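Local coordinates for protein arginyl-trna synthetase (Thermus thermophilus, PDB 1IQ0) that probably catalyses the ATP-dependent attachment of L-arginine to tRNA(Arg), releasing AMP and diphosphate, as a monomeric class I aminoacyl-tRNA synthetase, at residues A[149-154]-A[237-242]; A[175-180]-A[221-226]; A[106-111]-A[349-354]; A[128-133]-A[230-235]. One frame throughout, in Å; residues are numbered along the deposited sequence.

Contact 1: residues A[149-154]-A[237-242]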
loop_
_atom_site.group_PDB
_atom_site.type_symbol
_atom_site.label_atom_id
_atom_site.label_comp_id
_atom_site.label_asym_id
_atom_site.label_seq_id
_atom_site.Cartn_x
_atom_site.Cartn_y
_atom_site.Cartn_z
ATOM N N ILE A 149 12.296 -2.789 -14.098
ATOM C CA ILE A 149 13.535 -2.061 -14.355
ATOM C C ILE A 149 13.668 -1.705 -15.842
ATOM O O ILE A 149 13.909 -2.572 -16.678
ATOM C CB ILE A 149 14.767 -2.913 -13.919
ATOM C CG1 ILE A 149 14.528 -3.528 -12.530
ATOM C CG2 ILE A 149 16.024 -2.046 -13.894
ATOM C CD1 ILE A 149 14.333 -2.506 -11.393
ATOM N N ASP A 150 13.499 -0.426 -16.165
ATOM C CA ASP A 150 13.599 0.039 -17.549
ATOM C C ASP A 150 15.081 0.267 -17.875
ATOM O O ASP A 150 15.557 1.398 -17.918
ATOM C CB ASP A 150 12.805 1.344 -17.723
ATOM C CG ASP A 150 12.684 1.772 -19.192
ATOM O OD1 ASP A 150 13.314 1.137 -20.050
ATOM O OD2 ASP A 150 11.964 2.751 -19.491
ATOM N N ASP A 151 15.811 -0.815 -18.102
ATOM C CA ASP A 151 17.236 -0.708 -18.377
ATOM C C ASP A 151 17.610 -0.296 -19.799
ATOM O O ASP A 151 18.791 -0.185 -20.100
ATOM C CB ASP A 151 17.938 -2.025 -18.039
ATOM C CG ASP A 151 17.464 -3.170 -18.901
ATOM O OD1 ASP A 151 18.300 -4.025 -19.259
ATOM O OD2 ASP A 151 16.253 -3.217 -19.209
ATOM N N THR A 152 16.622 -0.073 -20.666
ATOM C CA THR A 152 16.902 0.335 -22.039
ATOM C C THR A 152 16.340 1.727 -22.299
ATOM O O THR A 152 16.240 2.161 -23.448
ATOM C CB THR A 152 16.259 -0.626 -23.077
ATOM O OG1 THR A 152 14.832 -0.524 -23.005
ATOM C CG2 THR A 152 16.668 -2.058 -22.808
ATOM N N GLY A 153 15.980 2.429 -21.234
ATOM C CA GLY A 153 15.387 3.748 -21.403
ATOM C C GLY A 153 16.353 4.872 -21.713
ATOM O O GLY A 153 17.528 4.813 -21.365
ATOM N N ARG A 154 15.845 5.904 -22.378
ATOM C CA ARG A 154 16.656 7.060 -22.721
ATOM C C ARG A 154 17.257 7.691 -21.466
ATOM O O ARG A 154 18.377 8.197 -21.501
ATOM C CB ARG A 154 15.823 8.105 -23.467
ATOM C CG ARG A 154 16.602 9.384 -23.762
ATOM C CD ARG A 154 15.788 10.413 -24.530
ATOM N NE ARG A 154 16.064 10.379 -25.964
ATOM C CZ ARG A 154 15.653 9.418 -26.782
ATOM N NH1 ARG A 154 14.943 8.404 -26.309
ATOM N NH2 ARG A 154 15.948 9.470 -28.075
ATOM N N LEU A 237 12.094 -8.952 -10.026
ATOM C CA LEU A 237 12.648 -7.840 -10.775
ATOM C C LEU A 237 12.420 -8.262 -12.218
ATOM O O LEU A 237 12.673 -9.405 -12.565
ATOM C CB LEU A 237 14.151 -7.714 -10.528
ATOM C CG LEU A 237 14.719 -6.544 -9.723
ATOM C CD1 LEU A 237 13.962 -6.328 -8.437
ATOM C CD2 LEU A 237 16.192 -6.825 -9.458
ATOM N N VAL A 238 11.901 -7.363 -13.042
ATOM C CA VAL A 238 11.716 -7.663 -14.448
ATOM C C VAL A 238 12.385 -6.546 -15.236
ATOM O O VAL A 238 12.039 -5.373 -15.086
ATOM C CB VAL A 238 10.226 -7.756 -14.848
ATOM C CG1 VAL A 238 10.112 -7.825 -16.357
ATOM C CG2 VAL A 238 9.604 -9.015 -14.246
ATOM N N TRP A 239 13.349 -6.926 -16.068
ATOM C CA TRP A 239 14.100 -5.982 -16.885
ATOM C C TRP A 239 13.528 -5.832 -18.297
ATOM O O TRP A 239 13.171 -6.814 -18.952
ATOM C CB TRP A 239 15.578 -6.423 -16.968
ATOM C CG TRP A 239 16.282 -6.480 -15.622
ATOM C CD1 TRP A 239 15.936 -7.252 -14.549
ATOM C CD2 TRP A 239 17.416 -5.704 -15.202
ATOM N NE1 TRP A 239 16.775 -7.005 -13.493
ATOM C CE2 TRP A 239 17.692 -6.059 -13.862
ATOM C CE3 TRP A 239 18.222 -4.741 -15.827
ATOM C CZ2 TRP A 239 18.744 -5.484 -13.129
ATOM C CZ3 TRP A 239 19.271 -4.168 -15.100
ATOM C CH2 TRP A 239 19.519 -4.542 -13.764
ATOM N N GLU A 240 13.449 -4.590 -18.766
ATOM C CA GLU A 240 12.949 -4.310 -20.102
ATOM C C GLU A 240 13.703 -5.129 -21.162
ATOM O O GLU A 240 13.085 -5.682 -22.077
ATOM C CB GLU A 240 13.078 -2.810 -20.399
ATOM C CG GLU A 240 12.626 -2.397 -21.801
ATOM C CD GLU A 240 11.167 -2.733 -22.076
ATOM O OE1 GLU A 240 10.337 -2.640 -21.150
ATOM O OE2 GLU A 240 10.844 -3.075 -23.224
ATOM N N SER A 241 15.030 -5.210 -21.053
ATOM C CA SER A 241 15.802 -5.985 -22.031
ATOM C C SER A 241 15.397 -7.461 -22.048
ATOM O O SER A 241 15.465 -8.111 -23.092
ATOM C CB SER A 241 17.314 -5.848 -21.787
ATOM O OG SER A 241 17.684 -6.244 -20.484
ATOM N N ASP A 242 14.986 -7.999 -20.901
ATOM C CA ASP A 242 14.533 -9.395 -20.857
ATOM C C ASP A 242 13.134 -9.482 -21.475
ATOM O O ASP A 242 12.783 -10.484 -22.096
ATOM C CB ASP A 242 14.504 -9.918 -19.419
ATOM C CG ASP A 242 15.898 -10.128 -18.855
ATOM O OD1 ASP A 242 16.118 -9.839 -17.657
ATOM O OD2 ASP A 242 16.772 -10.588 -19.613
#
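The carboxylate of Asp151 reaches across to the start of helix 240-245 and grips Ser241 with both oxygens. Asp151 OD1 accepts a hydrogen bond from Ser241 OG at 2.6 Å, and Asp151 OD2 accepts from Ser241 N at 3.0 Å, each through its syn lone pair. The first bond is short enough to hold the hydroxyl firmly, and the second occupies an amide of the helix's first turn, where the positive end of the dipole would probably favour a carboxylate. Asp151 CG sits between its own backbone N and carbonyl carbon (chi1 64°), which brings the acid to the rim of the Trp239 indole. The carboxylate stands perpendicular to the indole plane and meets the ring at its edge, with OD1 3.5 Å from Trp239 CE3. Ile149 comes to the same ring differently: its CG2 lies over one face, 4.0 Å from the centroid of the six-membered ring, a CH-pi contact. With an alanine at Asp151, Ser241 OG and N would probably lose these acceptors, and a gap would open beside the indole edge. In the backbone, the two strands pair in parallel at Ile149 and Trp239: Ile149 N gives an almost straight bond to Val238 O (2.8 Å), and Glu240 N returns one to Ile149 O (2.9 Å). Beyond that bridge Thr152 OG1 lies across the Glu240 chain, whose carboxylate turns off to Tyr148 and Lys304. The pairing joins strands 141-149 and 236-239 of the class I nucleotide-binding fold, with helix 213-229 packed on Ile149 and Trp239 through Leu220.

Contact 2: residues A[175-180]-A[221-226]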
loop_
_atom_site.group_PDB
_atom_site.type_symbol
_atom_site.label_atom_id
_atom_site.label_comp_id
_atom_site.label_asym_id
_atom_site.label_seq_id
_atom_site.Cartn_x
_atom_site.Cartn_y
_atom_site.Cartn_z
ATOM N N LYS A 175 27.822 7.325 -2.668
ATOM C CA LYS A 175 26.777 6.356 -3.012
ATOM C C LYS A 175 26.685 6.399 -4.537
ATOM O O LYS A 175 26.440 7.451 -5.125
ATOM C CB LYS A 175 25.452 6.751 -2.361
ATOM C CG LYS A 175 24.379 5.677 -2.460
ATOM C CD LYS A 175 23.346 5.820 -1.349
ATOM C CE LYS A 175 22.166 4.872 -1.554
ATOM N NZ LYS A 175 21.269 5.328 -2.669
ATOM N N TYR A 176 26.888 5.257 -5.174
ATOM C CA TYR A 176 26.925 5.204 -6.626
ATOM C C TYR A 176 25.828 5.898 -7.421
ATOM O O TYR A 176 26.133 6.571 -8.409
ATOM C CB TYR A 176 27.073 3.757 -7.098
ATOM C CG TYR A 176 27.590 3.656 -8.519
ATOM C CD1 TYR A 176 26.714 3.565 -9.599
ATOM C CD2 TYR A 176 28.964 3.695 -8.786
ATOM C CE1 TYR A 176 27.185 3.513 -10.906
ATOM C CE2 TYR A 176 29.446 3.645 -10.088
ATOM C CZ TYR A 176 28.552 3.556 -11.144
ATOM O OH TYR A 176 29.021 3.512 -12.434
ATOM N N ASP A 177 24.567 5.768 -7.013
ATOM C CA ASP A 177 23.518 6.409 -7.784
ATOM C C ASP A 177 23.522 7.922 -7.643
ATOM O O ASP A 177 22.950 8.626 -8.483
ATOM C CB ASP A 177 22.136 5.796 -7.475
ATOM C CG ASP A 177 21.753 5.864 -6.009
ATOM O OD1 ASP A 177 22.650 5.901 -5.138
ATOM O OD2 ASP A 177 20.533 5.851 -5.739
ATOM N N HIS A 178 24.170 8.430 -6.596
ATOM C CA HIS A 178 24.279 9.877 -6.413
ATOM C C HIS A 178 25.358 10.375 -7.376
ATOM O O HIS A 178 25.255 11.459 -7.942
ATOM C CB HIS A 178 24.663 10.234 -4.972
ATOM C CG HIS A 178 23.495 10.281 -4.039
ATOM N ND1 HIS A 178 22.932 9.147 -3.491
ATOM C CD2 HIS A 178 22.754 11.322 -3.594
ATOM C CE1 HIS A 178 21.894 9.489 -2.750
ATOM N NE2 HIS A 178 21.763 10.803 -2.796
ATOM N N PHE A 179 26.393 9.561 -7.542
ATOM C CA PHE A 179 27.491 9.850 -8.458
ATOM C C PHE A 179 26.904 9.914 -9.880
ATOM O O PHE A 179 27.197 10.836 -10.645
ATOM C CB PHE A 179 28.534 8.729 -8.346
ATOM C CG PHE A 179 29.539 8.704 -9.459
ATOM C CD1 PHE A 179 30.386 9.787 -9.683
ATOM C CD2 PHE A 179 29.665 7.577 -10.265
ATOM C CE1 PHE A 179 31.343 9.747 -10.690
ATOM C CE2 PHE A 179 30.620 7.523 -11.278
ATOM C CZ PHE A 179 31.464 8.614 -11.492
ATOM N N ALA A 180 26.051 8.944 -10.214
ATOM C CA ALA A 180 25.415 8.905 -11.533
ATOM C C ALA A 180 24.498 10.108 -11.708
ATOM O O ALA A 180 24.462 10.724 -12.775
ATOM C CB ALA A 180 24.612 7.614 -11.699
ATOM N N LEU A 221 21.706 -1.249 -7.911
ATOM C CA LEU A 221 22.104 -1.774 -6.611
ATOM C C LEU A 221 22.124 -0.673 -5.546
ATOM O O LEU A 221 21.695 -0.898 -4.414
ATOM C CB LEU A 221 23.469 -2.460 -6.708
ATOM C CG LEU A 221 23.414 -3.845 -7.382
ATOM C CD1 LEU A 221 24.831 -4.404 -7.575
ATOM C CD2 LEU A 221 22.591 -4.794 -6.517
ATOM N N ALA A 222 22.598 0.517 -5.916
ATOM C CA ALA A 222 22.649 1.646 -4.987
ATOM C C ALA A 222 21.243 2.184 -4.707
ATOM O O ALA A 222 20.945 2.613 -3.594
ATOM C CB ALA A 222 23.547 2.763 -5.548
ATOM N N GLN A 223 20.375 2.165 -5.716
ATOM C CA GLN A 223 19.008 2.631 -5.509
ATOM C C GLN A 223 18.335 1.662 -4.549
ATOM O O GLN A 223 17.516 2.055 -3.721
ATOM C CB GLN A 223 18.209 2.619 -6.811
ATOM C CG GLN A 223 18.658 3.580 -7.880
ATOM C CD GLN A 223 17.795 3.439 -9.112
ATOM O OE1 GLN A 223 17.587 2.331 -9.595
ATOM N NE2 GLN A 223 17.279 4.553 -9.622
ATOM N N MET A 224 18.688 0.386 -4.679
ATOM C CA MET A 224 18.102 -0.656 -3.848
ATOM C C MET A 224 18.443 -0.493 -2.372
ATOM O O MET A 224 17.705 -0.973 -1.513
ATOM C CB MET A 224 18.538 -2.039 -4.344
ATOM C CG MET A 224 17.713 -3.184 -3.773
ATOM S SD MET A 224 17.848 -4.688 -4.781
ATOM C CE MET A 224 17.281 -4.069 -6.358
ATOM N N ALA A 225 19.554 0.177 -2.073
ATOM C CA ALA A 225 19.931 0.396 -0.678
ATOM C C ALA A 225 18.889 1.329 -0.054
ATOM O O ALA A 225 18.534 1.194 1.119
ATOM C CB ALA A 225 21.322 1.014 -0.592
ATOM N N THR A 226 18.396 2.270 -0.856
ATOM C CA THR A 226 17.382 3.218 -0.408
ATOM C C THR A 226 16.041 2.490 -0.215
ATOM O O THR A 226 15.331 2.720 0.769
ATOM C CB THR A 226 17.201 4.350 -1.440
ATOM O OG1 THR A 226 18.474 4.945 -1.718
ATOM C CG2 THR A 226 16.252 5.419 -0.911
HETATM O O HOH W 1 18.703 6.414 -3.881
#
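Lys175 NZ is gripped by several oxygens where the first turn of helix 176-189 crosses the middle of helix 213-229 in the catalytic domain, the axes of segments 176-180 and 221-226 lying 8.9 Å apart at 119°. It donates to Ala222 O at 2.9 Å, to Thr226 OG1 at 3.0 Å, and forms a salt bridge to Asp177 OD1 at 2.9 Å; Asp406 adds a second salt bridge and also binds the Thr226 hydroxyl. The lysine is the N-cap of its own helix, and its chain runs extended until a bend at the last torsion (chi4 -74°) turns the ammonium onto the other helix. There it stands above the carbonyl plane of Ala222, while Ala225 N reaches the same oxygen from the opposite face. A methionine here would probably leave Asp177 and Asp406 without the positive charge they share, and Ala222 O with one donor fewer. Apolar contact is slight, Ala222 CB against Tyr176 CB; the same methyl also lies 3.3 Å from Asp177 OD1. Asp177 OD2 turns instead toward Gln223, whose NE2 binds the carbonyls of Lys116 and Asn113 in the HIGH region. One water donates to both Asp177 OD2 (2.7 Å) and Thr226 OG1 (2.6 Å).

Contact 3: residues A[106-111]-A[349-354]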
loop_
_atom_site.group_PDB
_atom_site.type_symbol
_atom_site.label_atom_id
_atom_site.label_comp_id
_atom_site.label_asym_id
_atom_site.label_seq_id
_atom_site.Cartn_x
_atom_site.Cartn_y
_atom_site.Cartn_z
ATOM N N LEU A 106 -0.590 -9.595 -7.983
ATOM C CA LEU A 106 0.720 -9.043 -8.302
ATOM C C LEU A 106 0.752 -7.534 -8.140
ATOM O O LEU A 106 0.064 -6.802 -8.855
ATOM C CB LEU A 106 1.099 -9.419 -9.732
ATOM C CG LEU A 106 2.526 -9.115 -10.184
ATOM C CD1 LEU A 106 3.523 -9.884 -9.313
ATOM C CD2 LEU A 106 2.678 -9.520 -11.641
ATOM N N VAL A 107 1.553 -7.073 -7.189
ATOM C CA VAL A 107 1.677 -5.649 -6.937
ATOM C C VAL A 107 2.964 -5.099 -7.534
ATOM O O VAL A 107 4.052 -5.579 -7.223
ATOM C CB VAL A 107 1.682 -5.349 -5.418
ATOM C CG1 VAL A 107 1.789 -3.846 -5.180
ATOM C CG2 VAL A 107 0.414 -5.906 -4.779
ATOM N N GLU A 108 2.840 -4.105 -8.408
ATOM C CA GLU A 108 4.029 -3.484 -8.981
ATOM C C GLU A 108 4.169 -2.077 -8.423
ATOM O O GLU A 108 3.238 -1.275 -8.483
ATOM C CB GLU A 108 3.960 -3.391 -10.513
ATOM C CG GLU A 108 5.164 -2.603 -11.076
ATOM C CD GLU A 108 5.083 -2.326 -12.574
ATOM O OE1 GLU A 108 5.450 -1.208 -12.982
ATOM O OE2 GLU A 108 4.671 -3.217 -13.345
ATOM N N HIS A 109 5.332 -1.783 -7.866
ATOM C CA HIS A 109 5.582 -0.455 -7.334
ATOM C C HIS A 109 7.069 -0.144 -7.412
ATOM O O HIS A 109 7.870 -1.029 -7.733
ATOM C CB HIS A 109 5.025 -0.324 -5.905
ATOM C CG HIS A 109 5.724 -1.158 -4.876
ATOM N ND1 HIS A 109 7.024 -0.921 -4.486
ATOM C CD2 HIS A 109 5.263 -2.147 -4.070
ATOM C CE1 HIS A 109 7.332 -1.721 -3.480
ATOM N NE2 HIS A 109 6.283 -2.474 -3.207
ATOM N N THR A 110 7.419 1.112 -7.139
ATOM C CA THR A 110 8.790 1.612 -7.214
ATOM C C THR A 110 9.054 1.771 -8.716
ATOM O O THR A 110 8.638 2.765 -9.308
ATOM C CB THR A 110 9.801 0.639 -6.559
ATOM O OG1 THR A 110 9.371 0.332 -5.227
ATOM C CG2 THR A 110 11.195 1.288 -6.477
ATOM N N SER A 111 9.715 0.797 -9.339
ATOM C CA SER A 111 9.959 0.851 -10.782
ATOM C C SER A 111 10.422 2.209 -11.287
ATOM O O SER A 111 9.798 2.782 -12.174
ATOM C CB SER A 111 8.680 0.478 -11.539
ATOM O OG SER A 111 8.228 -0.811 -11.178
ATOM N N THR A 349 -3.921 -7.595 -10.587
ATOM C CA THR A 349 -2.687 -6.840 -10.603
ATOM C C THR A 349 -2.972 -5.460 -10.067
ATOM O O THR A 349 -4.086 -4.940 -10.210
ATOM C CB THR A 349 -2.102 -6.690 -12.023
ATOM O OG1 THR A 349 -3.070 -6.078 -12.878
ATOM C CG2 THR A 349 -1.704 -8.049 -12.583
ATOM N N ILE A 350 -1.964 -4.874 -9.435
ATOM C CA ILE A 350 -2.082 -3.539 -8.895
ATOM C C ILE A 350 -0.829 -2.755 -9.266
ATOM O O ILE A 350 0.284 -3.126 -8.900
ATOM C CB ILE A 350 -2.231 -3.565 -7.362
ATOM C CG1 ILE A 350 -3.539 -4.269 -6.978
ATOM C CG2 ILE A 350 -2.205 -2.139 -6.815
ATOM C CD1 ILE A 350 -3.684 -4.528 -5.476
ATOM N N ASN A 351 -1.018 -1.681 -10.019
ATOM C CA ASN A 351 0.098 -0.840 -10.418
ATOM C C ASN A 351 0.031 0.455 -9.619
ATOM O O ASN A 351 -0.955 1.191 -9.700
ATOM C CB ASN A 351 0.026 -0.518 -11.917
ATOM C CG ASN A 351 0.394 -1.705 -12.799
ATOM O OD1 ASN A 351 0.313 -1.625 -14.029
ATOM N ND2 ASN A 351 0.801 -2.807 -12.181
ATOM N N VAL A 352 1.074 0.723 -8.838
ATOM C CA VAL A 352 1.129 1.945 -8.051
ATOM C C VAL A 352 1.772 2.987 -8.959
ATOM O O VAL A 352 2.940 2.869 -9.324
ATOM C CB VAL A 352 1.975 1.753 -6.774
ATOM C CG1 VAL A 352 1.944 3.033 -5.928
ATOM C CG2 VAL A 352 1.430 0.573 -5.973
ATOM N N VAL A 353 1.011 4.010 -9.323
ATOM C CA VAL A 353 1.534 5.014 -10.241
ATOM C C VAL A 353 1.212 6.472 -9.958
ATOM O O VAL A 353 0.161 6.806 -9.411
ATOM C CB VAL A 353 1.055 4.730 -11.679
ATOM C CG1 VAL A 353 1.641 3.420 -12.180
ATOM C CG2 VAL A 353 -0.461 4.666 -11.707
ATOM N N ASP A 354 2.144 7.330 -10.356
ATOM C CA ASP A 354 2.008 8.772 -10.228
ATOM C C ASP A 354 0.791 9.141 -11.073
ATOM O O ASP A 354 0.640 8.644 -12.188
ATOM C CB ASP A 354 3.279 9.434 -10.783
ATOM C CG ASP A 354 3.145 10.934 -10.952
ATOM O OD1 ASP A 354 4.128 11.559 -11.404
ATOM O OD2 ASP A 354 2.072 11.492 -10.643
#
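Leu106 and Thr349, Val107 and Ile350, and Glu108 and Asn351 face each other as three successive pairs of two parallel strands, 4.7 Å apart at the axes and only 11° off parallel. The backbone ladder holds them closely: Ile350 N donates to Leu106 O, Ile350 O accepts from Glu108 N at 2.8 Å, and Val352 N reaches Glu108 O at 3.0 Å. The last two bonds are almost straight and run nearly along the C=O axis. On the side of Val107 and Ile350 the packing is apolar, with Val107 CG2 4.4 Å from Ile350 CB and helix 120-138 laid against Ile350 through Leu136. Past the end of the ladder His109 CB slots against Val352 CG2 at 3.7 Å. The imidazole itself leads off toward Tyr234, its CG held between the backbone N and carbonyl carbon (chi1 67°).

On the other face Leu106 and Thr349 are buried, but Glu108 and Asn351 are partly exposed and meet more loosely. Here the extended Glu108 chain crosses the Asn351 amide obliquely, planes 39° apart, and Asn351 ND2 comes within 3.6 Å of Glu108 CB but stays 4.1 Å from Glu108 OE2. The carboxylate finds its partner in Lys312 of helix 301-312, whose chain also lies on Leu106, Thr349 and Asn351, while Thr349 OG1 binds Gln309 of that helix. Chemically, then, cohesion between these central strands of the class I nucleotide-binding fold rests on backbone bonds and aliphatic packing, while the salt bridge from Glu108 to Lys312 probably helps hold helix 301-312 against the sheet.

Contact 4: residues A[128-133]-A[230-235]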
loop_
_atom_site.group_PDB
_atom_site.type_symbol
_atom_site.label_atom_id
_atom_site.label_comp_id
_atom_site.label_asym_id
_atom_site.label_seq_id
_atom_site.Cartn_x
_atom_site.Cartn_y
_atom_site.Cartn_z
ATOM N N LEU A 128 3.282 3.467 -0.288
ATOM C CA LEU A 128 1.926 3.032 -0.619
ATOM C C LEU A 128 1.899 1.594 -1.138
ATOM O O LEU A 128 1.066 0.784 -0.719
ATOM C CB LEU A 128 1.333 3.942 -1.697
ATOM C CG LEU A 128 -0.039 4.580 -1.479
ATOM C CD1 LEU A 128 -0.442 5.281 -2.770
ATOM C CD2 LEU A 128 -1.084 3.536 -1.079
ATOM N N GLY A 129 2.808 1.294 -2.063
ATOM C CA GLY A 129 2.871 -0.035 -2.642
ATOM C C GLY A 129 3.228 -1.123 -1.649
ATOM O O GLY A 129 2.579 -2.172 -1.604
ATOM N N ASP A 130 4.264 -0.880 -0.854
ATOM C CA ASP A 130 4.697 -1.849 0.141
ATOM C C ASP A 130 3.589 -2.082 1.173
ATOM O O ASP A 130 3.311 -3.217 1.555
ATOM C CB ASP A 130 5.964 -1.356 0.850
ATOM C CG ASP A 130 6.434 -2.314 1.915
ATOM O OD1 ASP A 130 6.844 -3.443 1.557
ATOM O OD2 ASP A 130 6.381 -1.957 3.108
ATOM N N ALA A 131 2.956 -0.999 1.610
ATOM C CA ALA A 131 1.888 -1.092 2.597
ATOM C C ALA A 131 0.701 -1.911 2.088
ATOM O O ALA A 131 0.224 -2.809 2.782
ATOM C CB ALA A 131 1.427 0.313 3.012
ATOM N N ILE A 132 0.220 -1.623 0.884
ATOM C CA ILE A 132 -0.915 -2.382 0.378
ATOM C C ILE A 132 -0.523 -3.839 0.152
ATOM O O ILE A 132 -1.352 -4.726 0.304
ATOM C CB ILE A 132 -1.510 -1.767 -0.927
ATOM C CG1 ILE A 132 -2.880 -2.386 -1.207
ATOM C CG2 ILE A 132 -0.597 -2.027 -2.117
ATOM C CD1 ILE A 132 -3.860 -2.267 -0.056
ATOM N N ALA A 133 0.740 -4.088 -0.192
ATOM C CA ALA A 133 1.208 -5.457 -0.393
ATOM C C ALA A 133 1.157 -6.213 0.936
ATOM O O ALA A 133 0.698 -7.353 0.989
ATOM C CB ALA A 133 2.647 -5.470 -0.936
ATOM N N LEU A 230 13.909 1.939 3.314
ATOM C CA LEU A 230 12.520 2.365 3.447
ATOM C C LEU A 230 11.658 1.201 3.914
ATOM O O LEU A 230 10.449 1.328 4.041
ATOM C CB LEU A 230 11.997 2.901 2.114
ATOM C CG LEU A 230 12.541 4.269 1.698
ATOM C CD1 LEU A 230 12.056 4.606 0.293
ATOM C CD2 LEU A 230 12.080 5.331 2.696
ATOM N N ASN A 231 12.306 0.070 4.166
ATOM C CA ASN A 231 11.653 -1.153 4.628
ATOM C C ASN A 231 10.615 -1.695 3.638
ATOM O O ASN A 231 9.557 -2.185 4.026
ATOM C CB ASN A 231 11.026 -0.927 6.014
ATOM C CG ASN A 231 10.597 -2.234 6.684
ATOM O OD1 ASN A 231 11.248 -3.273 6.534
ATOM N ND2 ASN A 231 9.503 -2.179 7.437
ATOM N N ALA A 232 10.941 -1.599 2.352
ATOM C CA ALA A 232 10.084 -2.097 1.272
ATOM C C ALA A 232 10.538 -3.520 0.936
ATOM O O ALA A 232 11.717 -3.842 1.074
ATOM C CB ALA A 232 10.223 -1.202 0.045
ATOM N N ARG A 233 9.614 -4.369 0.495
ATOM C CA ARG A 233 9.964 -5.752 0.157
ATOM C C ARG A 233 9.714 -6.047 -1.326
ATOM O O ARG A 233 8.777 -5.522 -1.913
ATOM C CB ARG A 233 9.146 -6.736 1.004
ATOM C CG ARG A 233 8.850 -6.267 2.426
ATOM C CD ARG A 233 8.130 -7.335 3.261
ATOM N NE ARG A 233 7.063 -8.028 2.535
ATOM C CZ ARG A 233 6.073 -7.426 1.879
ATOM N NH1 ARG A 233 5.998 -6.104 1.849
ATOM N NH2 ARG A 233 5.157 -8.150 1.244
ATOM N N TYR A 234 10.553 -6.889 -1.929
ATOM C CA TYR A 234 10.385 -7.240 -3.337
ATOM C C TYR A 234 10.601 -8.720 -3.587
ATOM O O TYR A 234 11.488 -9.337 -2.995
ATOM C CB TYR A 234 11.363 -6.463 -4.230
ATOM C CG TYR A 234 11.303 -4.966 -4.072
ATOM C CD1 TYR A 234 12.055 -4.322 -3.091
ATOM C CD2 TYR A 234 10.473 -4.189 -4.886
ATOM C CE1 TYR A 234 11.990 -2.945 -2.922
ATOM C CE2 TYR A 234 10.393 -2.808 -4.721
ATOM C CZ TYR A 234 11.157 -2.195 -3.736
ATOM O OH TYR A 234 11.072 -0.841 -3.548
ATOM N N ASP A 235 9.795 -9.289 -4.478
ATOM C CA ASP A 235 9.939 -10.695 -4.829
ATOM C C ASP A 235 10.582 -10.844 -6.209
ATOM O O ASP A 235 11.459 -11.685 -6.414
ATOM C CB ASP A 235 8.579 -11.390 -4.850
ATOM C CG ASP A 235 7.914 -11.404 -3.496
ATOM O OD1 ASP A 235 6.931 -10.657 -3.309
ATOM O OD2 ASP A 235 8.385 -12.162 -2.617
HETATM O O HOH W 2 6.702 -4.355 -1.085
#
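Helix 120-138, whose first turn carries the end of the HIGH region, meets here the loop that leads from helix 213-229 into strand 236-239. The tie between them is Asp130, whose CG is anti to its backbone N (chi1 179°), pointing the acid at the loop. Asp130 OD1 forms a salt bridge with Arg233 NH1 at 2.8 Å and also accepts from Arg233 N at 3.1 Å, so one residue holds this oxygen with both its backbone amide and its guanidinium. The amide comes from above the carboxylate plane, with a bent N-H...O angle of 143°. The guanidinium meets the acid with its edge, the two planes 54° apart, after a bend at chi3 that turns NH1 toward the acid. A water adds a third donor to Asp130 OD1 (2.8 Å).

The loop begins with a Schellman motif that ends helix 213-229: Asn231 has positive phi, and its turn brings Ala232 CA to 3.5 Å from Asp130 OD1. This joint belongs to the nucleotide-binding fold of the catalytic domain. Asp130 OD2 turns to Arg134 and Arg443, so the buried carboxylate is surrounded by three arginines, which would probably favour its ionised state. Arg134 also binds Asn231 O, and Ala133 CB lies near the guanidinium plane, 4.3 Å from Arg233 NH2.

All four contacts lie in the class I catalytic domain. Contact 3 closes the longest loop of chain, and the other three are nested inside it; contact 2 falls within both contact 1 and contact 4, whose segments alternate. Contacts 1 and 3, centres about 15 Å apart, reach one sheet at pairings 141-149 with 236-239 and 104-108 with 348-354. Contacts 3 and 4, about 10 Å apart, meet where Thr110 OG1 lies 2.7 Å from Tyr234 OH, a probable hydrogen bond. Helix 213-229 serves contact 2; the chain then passes through the loop of contact 4 into strand 236-239 of contact 1, where Leu237 CD2 touches Met224 CE (4.3 Å), connecting the intervening helices to the sheet.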